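11S globulin subunit beta (Cucurbita maxima, PDB 2EVX) serves as a nutrient reservoir in the seed, forming hexamers whose subunits each consist of a disulfide-linked acidic and basic chain. Local coordinates at residues A61-I66 with H344-A349; H68-K73 with H145-R150; I87-G92 with F131-L136; E279-L284 with L314-Q319. All coordinates share one frame; numbering follows the deposited sequence.

Contact 1: A61-I66 with H344-A349; sequences AGVNMI and HSVMYA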
loop_
_atom_site.group_PDB
_atom_site.type_symbol
_atom_site.label_atom_id
_atom_site.label_comp_id
_atom_site.label_asym_id
_atom_site.label_seq_id
_atom_site.Cartn_x
_atom_site.Cartn_y
_atom_site.Cartn_z
ATOM N N ALA A 61 -12.810 7.555 -1.534
ATOM C CA ALA A 61 -12.002 7.028 -2.627
ATOM C C ALA A 61 -10.717 7.825 -2.864
ATOM O O ALA A 61 -9.822 7.371 -3.576
ATOM C CB ALA A 61 -12.827 6.985 -3.897
ATOM N N GLY A 62 -10.629 9.006 -2.267
ATOM C CA GLY A 62 -9.450 9.831 -2.433
ATOM C C GLY A 62 -9.353 10.405 -3.830
ATOM O O GLY A 62 -8.297 10.372 -4.449
ATOM N N VAL A 63 -10.458 10.945 -4.326
ATOM C CA VAL A 63 -10.487 11.511 -5.669
ATOM C C VAL A 63 -10.790 13.015 -5.706
ATOM O O VAL A 63 -11.370 13.576 -4.768
ATOM C CB VAL A 63 -11.534 10.766 -6.555
ATOM C CG1 VAL A 63 -11.335 9.260 -6.444
ATOM C CG2 VAL A 63 -12.928 11.134 -6.136
ATOM N N ASN A 64 -10.378 13.652 -6.800
ATOM C CA ASN A 64 -10.604 15.073 -7.027
ATOM C C ASN A 64 -10.997 15.245 -8.474
ATOM O O ASN A 64 -10.505 14.536 -9.342
ATOM C CB ASN A 64 -9.340 15.878 -6.808
ATOM C CG ASN A 64 -8.809 15.760 -5.418
ATOM O OD1 ASN A 64 -8.338 14.692 -5.007
ATOM N ND2 ASN A 64 -8.872 16.861 -4.670
ATOM N N MET A 65 -11.878 16.195 -8.741
ATOM C CA MET A 65 -12.295 16.456 -10.109
ATOM C C MET A 65 -12.089 17.921 -10.431
ATOM O O MET A 65 -12.373 18.804 -9.623
ATOM C CB MET A 65 -13.763 16.081 -10.315
ATOM C CG MET A 65 -14.009 14.577 -10.485
ATOM S SD MET A 65 -13.256 13.896 -11.988
ATOM C CE MET A 65 -14.246 14.632 -13.206
ATOM N N ILE A 66 -11.565 18.177 -11.620
ATOM C CA ILE A 66 -11.328 19.532 -12.063
ATOM C C ILE A 66 -11.680 19.619 -13.526
ATOM O O ILE A 66 -11.506 18.666 -14.278
ATOM C CB ILE A 66 -9.875 19.923 -11.875
ATOM C CG1 ILE A 66 -9.560 19.953 -10.383
ATOM C CG2 ILE A 66 -9.613 21.274 -12.513
ATOM C CD1 ILE A 66 -8.109 19.773 -10.070
ATOM N N HIS A 344 -13.087 1.903 -7.754
ATOM C CA HIS A 344 -14.202 2.821 -7.714
ATOM C C HIS A 344 -14.412 3.258 -9.172
ATOM O O HIS A 344 -13.621 2.915 -10.057
ATOM C CB HIS A 344 -13.853 4.035 -6.851
ATOM C CG HIS A 344 -13.427 3.688 -5.457
ATOM N ND1 HIS A 344 -14.256 3.047 -4.561
ATOM C CD2 HIS A 344 -12.262 3.906 -4.800
ATOM C CE1 HIS A 344 -13.622 2.886 -3.413
ATOM N NE2 HIS A 344 -12.410 3.400 -3.532
ATOM N N SER A 345 -15.481 3.996 -9.430
ATOM C CA SER A 345 -15.741 4.489 -10.770
ATOM C C SER A 345 -16.275 5.891 -10.664
ATOM O O SER A 345 -17.448 6.103 -10.353
ATOM C CB SER A 345 -16.752 3.615 -11.502
ATOM O OG SER A 345 -16.189 2.360 -11.822
ATOM N N VAL A 346 -15.399 6.850 -10.917
ATOM C CA VAL A 346 -15.768 8.250 -10.860
ATOM C C VAL A 346 -16.292 8.663 -12.241
ATOM O O VAL A 346 -15.530 9.052 -13.125
ATOM C CB VAL A 346 -14.551 9.093 -10.452
ATOM C CG1 VAL A 346 -14.973 10.496 -10.106
ATOM C CG2 VAL A 346 -13.860 8.437 -9.268
ATOM N N MET A 347 -17.611 8.556 -12.406
ATOM C CA MET A 347 -18.299 8.888 -13.656
ATOM C C MET A 347 -18.600 10.375 -13.866
ATOM O O MET A 347 -19.180 11.025 -13.017
ATOM C CB MET A 347 -19.613 8.103 -13.742
ATOM C CG MET A 347 -20.492 8.522 -14.901
ATOM S SD MET A 347 -22.089 7.690 -14.945
ATOM C CE MET A 347 -21.816 6.501 -16.156
ATOM N N TYR A 348 -18.191 10.906 -15.009
ATOM C CA TYR A 348 -18.450 12.302 -15.348
ATOM C C TYR A 348 -19.272 12.288 -16.628
ATOM O O TYR A 348 -18.840 11.730 -17.636
ATOM C CB TYR A 348 -17.155 13.072 -15.602
ATOM C CG TYR A 348 -17.407 14.427 -16.210
ATOM C CD1 TYR A 348 -17.756 15.517 -15.418
ATOM C CD2 TYR A 348 -17.349 14.610 -17.590
ATOM C CE1 TYR A 348 -18.045 16.761 -15.990
ATOM C CE2 TYR A 348 -17.635 15.847 -18.171
ATOM C CZ TYR A 348 -17.980 16.916 -17.369
ATOM O OH TYR A 348 -18.254 18.138 -17.942
ATOM N N ALA A 349 -20.456 12.889 -16.588
ATOM C CA ALA A 349 -21.313 12.917 -17.768
ATOM C C ALA A 349 -20.884 14.030 -18.724
ATOM O O ALA A 349 -20.845 15.204 -18.355
ATOM C CB ALA A 349 -22.775 13.097 -17.357
#

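Contact 2: H68-K73 with H145-R150; sequences HTIRPK and HWMYNR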
loop_
_atom_site.group_PDB
_atom_site.type_symbol
_atom_site.label_atom_id
_atom_site.label_comp_id
_atom_site.label_asym_id
_atom_site.label_seq_id
_atom_site.Cartn_x
_atom_site.Cartn_y
_atom_site.Cartn_z
ATOM N N HIS A 68 -11.192 22.288 -16.695
ATOM C CA HIS A 68 -10.562 23.469 -17.219
ATOM C C HIS A 68 -11.247 23.815 -18.525
ATOM O O HIS A 68 -11.574 22.937 -19.326
ATOM C CB HIS A 68 -9.090 23.197 -17.468
ATOM C CG HIS A 68 -8.255 23.202 -16.228
ATOM N ND1 HIS A 68 -7.233 22.304 -16.017
ATOM C CD2 HIS A 68 -8.240 24.042 -15.170
ATOM C CE1 HIS A 68 -6.621 22.593 -14.883
ATOM N NE2 HIS A 68 -7.213 23.644 -14.350
ATOM N N THR A 69 -11.487 25.105 -18.713
ATOM C CA THR A 69 -12.098 25.618 -19.920
ATOM C C THR A 69 -11.123 26.665 -20.404
ATOM O O THR A 69 -11.054 27.770 -19.858
ATOM C CB THR A 69 -13.431 26.265 -19.638
ATOM O OG1 THR A 69 -14.357 25.267 -19.193
ATOM C CG2 THR A 69 -13.954 26.920 -20.886
ATOM N N ILE A 70 -10.355 26.296 -21.420
ATOM C CA ILE A 70 -9.344 27.172 -21.962
ATOM C C ILE A 70 -9.787 27.756 -23.293
ATOM O O ILE A 70 -10.066 27.036 -24.252
ATOM C CB ILE A 70 -8.022 26.390 -22.107
ATOM C CG1 ILE A 70 -7.715 25.695 -20.778
ATOM C CG2 ILE A 70 -6.881 27.325 -22.472
ATOM C CD1 ILE A 70 -6.471 24.864 -20.786
ATOM N N ARG A 71 -9.861 29.077 -23.348
ATOM C CA ARG A 71 -10.283 29.747 -24.571
ATOM C C ARG A 71 -9.175 29.720 -25.599
ATOM O O ARG A 71 -8.029 29.410 -25.278
ATOM C CB ARG A 71 -10.674 31.191 -24.275
ATOM C CG ARG A 71 -11.789 31.308 -23.272
ATOM C CD ARG A 71 -11.988 32.742 -22.857
ATOM N NE ARG A 71 -12.720 32.815 -21.604
ATOM C CZ ARG A 71 -12.345 33.573 -20.588
ATOM N NH1 ARG A 71 -11.249 34.318 -20.695
ATOM N NH2 ARG A 71 -13.055 33.579 -19.467
ATOM N N PRO A 72 -9.507 30.042 -26.858
ATOM C CA PRO A 72 -8.532 30.055 -27.945
ATOM C C PRO A 72 -7.313 30.892 -27.612
ATOM O O PRO A 72 -7.423 31.963 -27.020
ATOM C CB PRO A 72 -9.335 30.612 -29.101
ATOM C CG PRO A 72 -10.677 30.021 -28.858
ATOM C CD PRO A 72 -10.862 30.281 -27.382
ATOM N N LYS A 73 -6.147 30.378 -27.988
ATOM C CA LYS A 73 -4.883 31.048 -27.734
ATOM C C LYS A 73 -4.516 31.034 -26.259
ATOM O O LYS A 73 -3.655 31.799 -25.829
ATOM C CB LYS A 73 -4.930 32.496 -28.244
ATOM C CG LYS A 73 -4.804 32.628 -29.762
ATOM C CD LYS A 73 -3.474 32.051 -30.244
ATOM C CE LYS A 73 -3.382 31.969 -31.770
ATOM N NZ LYS A 73 -2.192 31.157 -32.215
ATOM N N HIS A 145 3.530 19.797 -16.417
ATOM C CA HIS A 145 2.965 19.799 -17.750
ATOM C C HIS A 145 2.195 21.089 -17.984
ATOM O O HIS A 145 1.818 21.793 -17.040
ATOM C CB HIS A 145 2.008 18.611 -17.932
ATOM C CG HIS A 145 0.740 18.724 -17.142
ATOM N ND1 HIS A 145 -0.508 18.577 -17.712
ATOM C CD2 HIS A 145 0.524 18.981 -15.828
ATOM C CE1 HIS A 145 -1.436 18.739 -16.784
ATOM N NE2 HIS A 145 -0.837 18.987 -15.633
ATOM N N TRP A 146 1.986 21.406 -19.255
ATOM C CA TRP A 146 1.232 22.584 -19.630
ATOM C C TRP A 146 0.380 22.217 -20.831
ATOM O O TRP A 146 0.633 21.218 -21.511
ATOM C CB TRP A 146 2.151 23.769 -19.960
ATOM C CG TRP A 146 3.243 23.471 -20.933
ATOM C CD1 TRP A 146 4.491 22.997 -20.643
ATOM C CD2 TRP A 146 3.191 23.618 -22.360
ATOM N NE1 TRP A 146 5.220 22.840 -21.800
ATOM C CE2 TRP A 146 4.445 23.211 -22.867
ATOM C CE3 TRP A 146 2.211 24.052 -23.256
ATOM C CZ2 TRP A 146 4.743 23.223 -24.239
ATOM C CZ3 TRP A 146 2.509 24.065 -24.619
ATOM C CH2 TRP A 146 3.767 23.651 -25.094
ATOM N N MET A 147 -0.658 22.999 -21.070
ATOM C CA MET A 147 -1.519 22.740 -22.204
ATOM C C MET A 147 -1.872 24.060 -22.857
ATOM O O MET A 147 -1.940 25.106 -22.198
ATOM C CB MET A 147 -2.793 21.977 -21.809
ATOM C CG MET A 147 -3.389 22.309 -20.457
ATOM S SD MET A 147 -3.141 20.935 -19.318
ATOM C CE MET A 147 -1.605 21.411 -18.565
ATOM N N TYR A 148 -2.057 24.013 -24.169
ATOM C CA TYR A 148 -2.352 25.216 -24.930
ATOM C C TYR A 148 -3.436 24.929 -25.945
ATOM O O TYR A 148 -3.375 23.933 -26.654
ATOM C CB TYR A 148 -1.067 25.705 -25.624
ATOM C CG TYR A 148 -1.298 26.678 -26.752
ATOM C CD1 TYR A 148 -1.709 27.991 -26.506
ATOM C CD2 TYR A 148 -1.164 26.268 -28.080
ATOM C CE1 TYR A 148 -1.987 28.868 -27.561
ATOM C CE2 TYR A 148 -1.441 27.136 -29.135
ATOM C CZ TYR A 148 -1.851 28.430 -28.868
ATOM O OH TYR A 148 -2.117 29.273 -29.916
ATOM N N ASN A 149 -4.431 25.807 -26.002
ATOM C CA ASN A 149 -5.538 25.653 -26.937
ATOM C C ASN A 149 -5.123 26.257 -28.271
ATOM O O ASN A 149 -4.979 27.471 -28.387
ATOM C CB ASN A 149 -6.775 26.361 -26.389
ATOM C CG ASN A 149 -7.989 26.183 -27.265
ATOM O OD1 ASN A 149 -8.100 25.216 -28.017
ATOM N ND2 ASN A 149 -8.928 27.114 -27.154
ATOM N N ARG A 150 -4.910 25.411 -29.273
ATOM C CA ARG A 150 -4.500 25.911 -30.577
ATOM C C ARG A 150 -5.691 26.039 -31.524
ATOM O O ARG A 150 -5.560 26.557 -32.633
ATOM C CB ARG A 150 -3.414 25.008 -31.200
ATOM C CG ARG A 150 -3.864 23.606 -31.590
ATOM C CD ARG A 150 -2.912 22.987 -32.619
ATOM N NE ARG A 150 -3.360 21.668 -33.071
ATOM C CZ ARG A 150 -3.316 20.562 -32.328
ATOM N NH1 ARG A 150 -3.749 19.404 -32.815
ATOM N NH2 ARG A 150 -2.824 20.609 -31.098
HETATM O O HOH W 1 -2.804 28.577 -33.021
#

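Contact 3: I87-G92 with F131-L136; sequences IFVAQG and FREGDL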
loop_
_atom_site.group_PDB
_atom_site.type_symbol
_atom_site.label_atom_id
_atom_site.label_comp_id
_atom_site.label_asym_id
_atom_site.label_seq_id
_atom_site.Cartn_x
_atom_site.Cartn_y
_atom_site.Cartn_z
ATOM N N ILE A 87 -6.492 12.981 -17.716
ATOM C CA ILE A 87 -7.213 14.140 -18.222
ATOM C C ILE A 87 -7.991 13.811 -19.474
ATOM O O ILE A 87 -7.431 13.329 -20.455
ATOM C CB ILE A 87 -6.249 15.289 -18.527
ATOM C CG1 ILE A 87 -5.599 15.768 -17.230
ATOM C CG2 ILE A 87 -6.980 16.415 -19.218
ATOM C CD1 ILE A 87 -4.558 16.824 -17.437
ATOM N N PHE A 88 -9.291 14.073 -19.446
ATOM C CA PHE A 88 -10.112 13.791 -20.603
ATOM C C PHE A 88 -10.448 15.043 -21.389
ATOM O O PHE A 88 -11.020 15.994 -20.853
ATOM C CB PHE A 88 -11.406 13.107 -20.190
ATOM C CG PHE A 88 -12.263 12.722 -21.345
ATOM C CD1 PHE A 88 -11.883 11.684 -22.190
ATOM C CD2 PHE A 88 -13.430 13.418 -21.620
ATOM C CE1 PHE A 88 -12.662 11.339 -23.311
ATOM C CE2 PHE A 88 -14.217 13.086 -22.732
ATOM C CZ PHE A 88 -13.828 12.042 -23.582
ATOM N N VAL A 89 -10.086 15.028 -22.670
ATOM C CA VAL A 89 -10.357 16.143 -23.567
ATOM C C VAL A 89 -11.795 16.002 -24.044
ATOM O O VAL A 89 -12.096 15.158 -24.890
ATOM C CB VAL A 89 -9.411 16.115 -24.795
ATOM C CG1 VAL A 89 -9.763 17.243 -25.753
ATOM C CG2 VAL A 89 -7.960 16.229 -24.342
ATOM N N ALA A 90 -12.681 16.823 -23.492
ATOM C CA ALA A 90 -14.092 16.779 -23.860
ATOM C C ALA A 90 -14.375 17.597 -25.116
ATOM O O ALA A 90 -15.300 17.290 -25.874
ATOM C CB ALA A 90 -14.951 17.290 -22.706
ATOM N N GLN A 91 -13.577 18.636 -25.341
ATOM C CA GLN A 91 -13.786 19.479 -26.500
ATOM C C GLN A 91 -12.509 20.190 -26.926
ATOM O O GLN A 91 -11.723 20.620 -26.086
ATOM C CB GLN A 91 -14.866 20.515 -26.182
ATOM C CG GLN A 91 -15.520 21.176 -27.394
ATOM C CD GLN A 91 -16.404 22.362 -27.009
ATOM O OE1 GLN A 91 -15.907 23.463 -26.750
ATOM N NE2 GLN A 91 -17.718 22.135 -26.957
ATOM N N GLY A 92 -12.303 20.300 -28.238
ATOM C CA GLY A 92 -11.141 21.006 -28.753
ATOM C C GLY A 92 -9.884 20.195 -28.981
ATOM O O GLY A 92 -9.896 18.963 -28.922
ATOM N N PHE A 131 -3.041 16.895 -29.025
ATOM C CA PHE A 131 -4.146 16.059 -28.571
ATOM C C PHE A 131 -5.451 16.638 -29.093
ATOM O O PHE A 131 -5.528 17.824 -29.416
ATOM C CB PHE A 131 -4.163 15.978 -27.039
ATOM C CG PHE A 131 -4.208 17.319 -26.356
ATOM C CD1 PHE A 131 -5.392 18.041 -26.285
ATOM C CD2 PHE A 131 -3.054 17.874 -25.818
ATOM C CE1 PHE A 131 -5.419 19.299 -25.691
ATOM C CE2 PHE A 131 -3.075 19.128 -25.226
ATOM C CZ PHE A 131 -4.257 19.842 -25.163
ATOM N N ARG A 132 -6.475 15.802 -29.179
ATOM C CA ARG A 132 -7.764 16.244 -29.684
ATOM C C ARG A 132 -8.881 15.618 -28.857
ATOM O O ARG A 132 -8.616 14.864 -27.918
ATOM C CB ARG A 132 -7.896 15.826 -31.147
ATOM C CG ARG A 132 -7.878 14.333 -31.320
ATOM C CD ARG A 132 -7.286 13.897 -32.649
ATOM N NE ARG A 132 -6.929 12.480 -32.582
ATOM C CZ ARG A 132 -7.808 11.483 -32.613
ATOM N NH1 ARG A 132 -9.107 11.739 -32.730
ATOM N NH2 ARG A 132 -7.390 10.227 -32.484
ATOM N N GLU A 133 -10.129 15.927 -29.199
ATOM C CA GLU A 133 -11.258 15.365 -28.467
ATOM C C GLU A 133 -11.194 13.850 -28.435
ATOM O O GLU A 133 -10.847 13.207 -29.432
ATOM C CB GLU A 133 -12.589 15.760 -29.103
ATOM C CG GLU A 133 -13.071 17.160 -28.802
ATOM C CD GLU A 133 -14.474 17.408 -29.345
ATOM O OE1 GLU A 133 -15.420 16.709 -28.908
ATOM O OE2 GLU A 133 -14.629 18.299 -30.213
ATOM N N GLY A 134 -11.544 13.286 -27.286
ATOM C CA GLY A 134 -11.548 11.844 -27.147
ATOM C C GLY A 134 -10.254 11.341 -26.563
ATOM O O GLY A 134 -10.108 10.153 -26.272
ATOM N N ASP A 135 -9.306 12.256 -26.399
ATOM C CA ASP A 135 -8.015 11.900 -25.837
ATOM C C ASP A 135 -8.017 11.839 -24.320
ATOM O O ASP A 135 -8.473 12.760 -23.625
ATOM C CB ASP A 135 -6.928 12.876 -26.303
ATOM C CG ASP A 135 -6.304 12.461 -27.615
ATOM O OD1 ASP A 135 -5.506 13.254 -28.167
ATOM O OD2 ASP A 135 -6.620 11.338 -28.089
ATOM N N LEU A 136 -7.495 10.728 -23.827
ATOM C CA LEU A 136 -7.370 10.481 -22.414
ATOM C C LEU A 136 -5.875 10.626 -22.174
ATOM O O LEU A 136 -5.106 9.721 -22.485
ATOM C CB LEU A 136 -7.847 9.059 -22.119
ATOM C CG LEU A 136 -7.940 8.535 -20.689
ATOM C CD1 LEU A 136 -6.566 8.201 -20.196
ATOM C CD2 LEU A 136 -8.627 9.560 -19.802
#

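Contact 4: E279-L284 with L314-Q319; sequences ETICTL and LPILRQ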
loop_
_atom_site.group_PDB
_atom_site.type_symbol
_atom_site.label_atom_id
_atom_site.label_comp_id
_atom_site.label_asym_id
_atom_site.label_seq_id
_atom_site.Cartn_x
_atom_site.Cartn_y
_atom_site.Cartn_z
ATOM N N GLU A 279 14.202 3.535 -17.818
ATOM C CA GLU A 279 14.343 4.528 -18.877
ATOM C C GLU A 279 13.560 4.161 -20.144
ATOM O O GLU A 279 13.369 5.005 -21.026
ATOM C CB GLU A 279 15.827 4.746 -19.189
ATOM C CG GLU A 279 16.560 5.528 -18.095
ATOM C CD GLU A 279 18.062 5.268 -18.080
ATOM O OE1 GLU A 279 18.781 5.975 -17.340
ATOM O OE2 GLU A 279 18.522 4.353 -18.800
ATOM N N THR A 280 13.109 2.908 -20.242
ATOM C CA THR A 280 12.303 2.486 -21.392
ATOM C C THR A 280 10.999 3.254 -21.177
ATOM O O THR A 280 10.202 3.456 -22.097
ATOM C CB THR A 280 11.997 0.963 -21.376
ATOM O OG1 THR A 280 11.076 0.667 -20.319
ATOM C CG2 THR A 280 13.273 0.159 -21.162
ATOM N N ILE A 281 10.810 3.663 -19.924
ATOM C CA ILE A 281 9.661 4.444 -19.502
ATOM C C ILE A 281 9.542 5.652 -20.433
ATOM O O ILE A 281 8.442 6.077 -20.785
ATOM C CB ILE A 281 9.860 4.942 -18.038
ATOM C CG1 ILE A 281 8.924 6.119 -17.730
ATOM C CG2 ILE A 281 11.311 5.378 -17.826
ATOM C CD1 ILE A 281 7.449 5.776 -17.782
ATOM N N CYS A 282 10.692 6.187 -20.832
ATOM C CA CYS A 282 10.752 7.356 -21.699
ATOM C C CYS A 282 10.189 7.129 -23.086
ATOM O O CYS A 282 10.118 8.059 -23.887
ATOM C CB CYS A 282 12.195 7.824 -21.836
ATOM S SG CYS A 282 13.027 8.138 -20.256
ATOM N N THR A 283 9.786 5.898 -23.373
ATOM C CA THR A 283 9.255 5.577 -24.686
ATOM C C THR A 283 7.766 5.216 -24.709
ATOM O O THR A 283 7.168 5.131 -25.776
ATOM C CB THR A 283 10.067 4.417 -25.330
ATOM O OG1 THR A 283 9.843 4.405 -26.747
ATOM C CG2 THR A 283 9.649 3.061 -24.746
ATOM N N LEU A 284 7.152 5.000 -23.551
ATOM C CA LEU A 284 5.738 4.643 -23.555
ATOM C C LEU A 284 4.823 5.819 -23.874
ATOM O O LEU A 284 5.109 6.965 -23.531
ATOM C CB LEU A 284 5.300 4.018 -22.225
ATOM C CG LEU A 284 6.241 3.806 -21.040
ATOM C CD1 LEU A 284 5.444 3.212 -19.882
ATOM C CD2 LEU A 284 7.380 2.874 -21.424
ATOM N N LEU A 314 -2.718 0.772 -22.742
ATOM C CA LEU A 314 -1.820 1.891 -22.512
ATOM C C LEU A 314 -0.962 1.525 -21.310
ATOM O O LEU A 314 -1.335 1.771 -20.162
ATOM C CB LEU A 314 -2.604 3.174 -22.236
ATOM C CG LEU A 314 -1.756 4.444 -22.080
ATOM C CD1 LEU A 314 -1.091 4.812 -23.406
ATOM C CD2 LEU A 314 -2.636 5.578 -21.615
ATOM N N PRO A 315 0.213 0.935 -21.573
ATOM C CA PRO A 315 1.207 0.482 -20.589
ATOM C C PRO A 315 1.484 1.422 -19.411
ATOM O O PRO A 315 1.538 0.989 -18.260
ATOM C CB PRO A 315 2.442 0.244 -21.454
ATOM C CG PRO A 315 1.835 -0.242 -22.730
ATOM C CD PRO A 315 0.722 0.746 -22.943
ATOM N N ILE A 316 1.674 2.700 -19.706
ATOM C CA ILE A 316 1.944 3.699 -18.687
ATOM C C ILE A 316 0.883 3.669 -17.569
ATOM O O ILE A 316 1.126 4.132 -16.456
ATOM C CB ILE A 316 1.985 5.104 -19.324
ATOM C CG1 ILE A 316 2.546 6.120 -18.334
ATOM C CG2 ILE A 316 0.581 5.517 -19.751
ATOM C CD1 ILE A 316 3.947 5.827 -17.872
ATOM N N LEU A 317 -0.291 3.120 -17.856
ATOM C CA LEU A 317 -1.334 3.065 -16.841
ATOM C C LEU A 317 -0.965 2.176 -15.671
ATOM O O LEU A 317 -1.369 2.437 -14.537
ATOM C CB LEU A 317 -2.660 2.615 -17.448
ATOM C CG LEU A 317 -3.272 3.680 -18.359
ATOM C CD1 LEU A 317 -4.607 3.213 -18.864
ATOM C CD2 LEU A 317 -3.416 4.991 -17.595
ATOM N N ARG A 318 -0.193 1.129 -15.928
ATOM C CA ARG A 318 0.211 0.261 -14.839
ATOM C C ARG A 318 1.048 1.035 -13.829
ATOM O O ARG A 318 1.125 0.671 -12.665
ATOM C CB ARG A 318 1.018 -0.927 -15.338
ATOM C CG ARG A 318 1.288 -1.872 -14.196
ATOM C CD ARG A 318 2.151 -3.052 -14.541
ATOM N NE ARG A 318 2.471 -3.776 -13.310
ATOM C CZ ARG A 318 3.509 -4.597 -13.166
ATOM N NH1 ARG A 318 4.338 -4.808 -14.187
ATOM N NH2 ARG A 318 3.730 -5.190 -11.994
ATOM N N GLN A 319 1.679 2.110 -14.279
ATOM C CA GLN A 319 2.496 2.916 -13.389
ATOM C C GLN A 319 1.679 3.808 -12.473
ATOM O O GLN A 319 1.880 3.798 -11.273
ATOM C CB GLN A 319 3.454 3.793 -14.183
ATOM C CG GLN A 319 4.685 3.086 -14.707
ATOM C CD GLN A 319 5.930 3.956 -14.558
ATOM O OE1 GLN A 319 5.963 5.101 -15.028
ATOM N NE2 GLN A 319 6.958 3.419 -13.895
#

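Contact 1: A61-I66 with H344-A349
Ala61 lays its methyl over one face of the His344 imidazole, a CH-pi contact with CB 3.6 Å from the ring centroid, displaced toward the CD2 and NE2 side. The ring is gripped at both nitrogens: ND1 is hydrogen-bonded to the backbone N of Gln381, and NE2 to Gln169 O of the second subunit, so the imidazole can hardly turn under the methyl and also reaches across a subunit interface. Beyond this pair the contact is apolar. Val63 CG1 meets Val346 CG2 at 3.9 Å, the two valines overlapping as they point in opposing directions. The two strands, 63-66 and 345-349, belong to sheets of the two cupin domains and run nearly parallel, their axes 9.7 Å apart at 15°; this is face-to-face packing between the domains of a bicupin. Met65 continues the row, with CG 4.2 Å from Val346 CG1. Its chain bends at chi2 and chi3 (-65° and -69°), which brings CE to 4.1 Å from CB of Tyr348. The tyrosine's hydroxyl is anchored away from this methionine, on Arg67 NH2. Phe160 and Ile158 of strand 155-162 and Val376 of strand 376-379 fill in around the same side chains.

Contact 2: H68-K73 with H145-R150
The Tyr148 ring lies alongside the Lys73 side chain, running in the same sense; Arg150 N sits over one ring face, 3.8 Å above the plane, and the ring of Phe249 meets it at about 50°. Asn149, the other flat group, brings the ND2 end of its amide beside the Pro72 ring, 3.7 Å from Pro72 CD, and that nitrogen is hydrogen-bonded to Ser153 O. This is where two sheets of the N-terminal cupin jelly roll come together, strand 63-70 giving way to a loop next to the end of strand 145-149. The CB of Tyr148 points away from the loop, but CG anti to the backbone N (chi1 163°) swings the ring back to it. Lys73 NZ donates to Tyr148 OH over 3.0 Å. A phenylalanine here would probably leave the lysine ammonium without this acceptor and its chain freer to drift into solvent. Lys73 N donates to Asn149 O, 3.2 Å away but with a bent N-H...O angle of 139°. Underneath, Ile70 CG2 rests on Asn149 CB at 4.0 Å. At the solvent side a water accepts from Lys73 NZ at 2.8 Å and makes a weak bond, 3.4 Å, to Arg150 O.

Contact 3: I87-G92 with F131-L136
Val89 is held through both its backbone polar atoms: its N donates to Asp135 O at 2.9 Å, and its O accepts from Gly134 N at 3.1 Å. Both N-H...O angles are near 172°, so the two bonds fix the valine firmly against the turn. Within 131-136, Asp135 ties the turn together. Its N bonds back to Arg132 O, and its OD1 receives Arg132 N at 2.9 Å from above the carboxylate plane. This is a type II turn from Arg132 to Asp135, with Gly134 in its third position at a positive phi. Next to it, Phe88 and Leu136 form an antiparallel non-hydrogen-bonded pair, part of the large jelly-roll sheet of the N-terminal cupin domain, while Ala90 and Gln91 make a classic beta bulge opposite Val156 on the other neighbouring strand. Packing spreads outward from the valine. With Val89 CG1 anti to the backbone N (chi1 177°), that methyl comes to 3.4 Å from Arg132 O, and Val89 CG2 reaches Phe131 CD1 at 3.7 Å and Asp135 CB at 4.0 Å. An alanine at this position is likely to open a gap between the Phe131 ring and the turn, with both CG1 and CG2 contacts lost. Farther along, the Glu133 chain runs alongside Gln91 at the bulge, its CG 3.3 Å from Gln91 CA. The Phe88 ring has CE1 4.0 Å from Gly134 CA and also packs on Ile397 and Phe399 of the C-terminal domain.

Contact 4: E279-L284 with L314-Q319
Ile316 CD1 is the methyl on which the close-packed half of this contact turns, with Ile281 CD1 at 3.5 Å and Leu284 CD1 at 3.6 Å. Leu284 CD1 also sits 3.7 Å from Ile316 CA, so this one methyl meets the isoleucine at both its backbone and its tip. Ile316 reaches out because CG1 is anti to the backbone N (chi1 -168°); Ile281 adopts the same first torsion (chi1 161°), and the two delta methyls meet as their side chains cross obliquely. Ile316, the buried member of the trio, also packs against Val138 of strand 135-139. The partners come from two short pieces of chain: a 3-10 segment, 280-283, and a type I turn from Leu314 to Leu317 that leads into helix 317-320. The 3-10 segment carries Cys282, whose disulfide to Cys103 joins the two chains of the subunit. It comes just after an unmodelled run, probably close to where the basic chain begins, as in other 11S globulins. The outer half faces solvent and has fewer contacts. Gln319 lies across Ile281 at about a right angle, its OE1 3.2 Å from Ile281 CD1, a polar oxygen resting on a methyl at the solvent edge. Pro315 adds little: its carbonyl carbon is 4.4 Å from Leu284 CD1.

Overall arrangement
Contact 1 packs the two cupin domains on each other and closes a loop of 277 residues, within which the other three are nested. Contacts 2 and 3 knit the N-terminal jelly roll internally, contact 3 nested inside contact 2; their centres are 11 Å apart and they touch where His145 and Met147 pack on Ile87 and Phe131. Strand 63-70 serves both contact 1 and contact 2, whose centres lie 22 Å apart. Contacts 1 and 3 reach the same large sheet, with nearest atoms about 5 Å apart. Contact 4 follows in the chain and sits at the surface, its centre 20 Å from that of contact 3, where the disulfide joins acidic and basic chains.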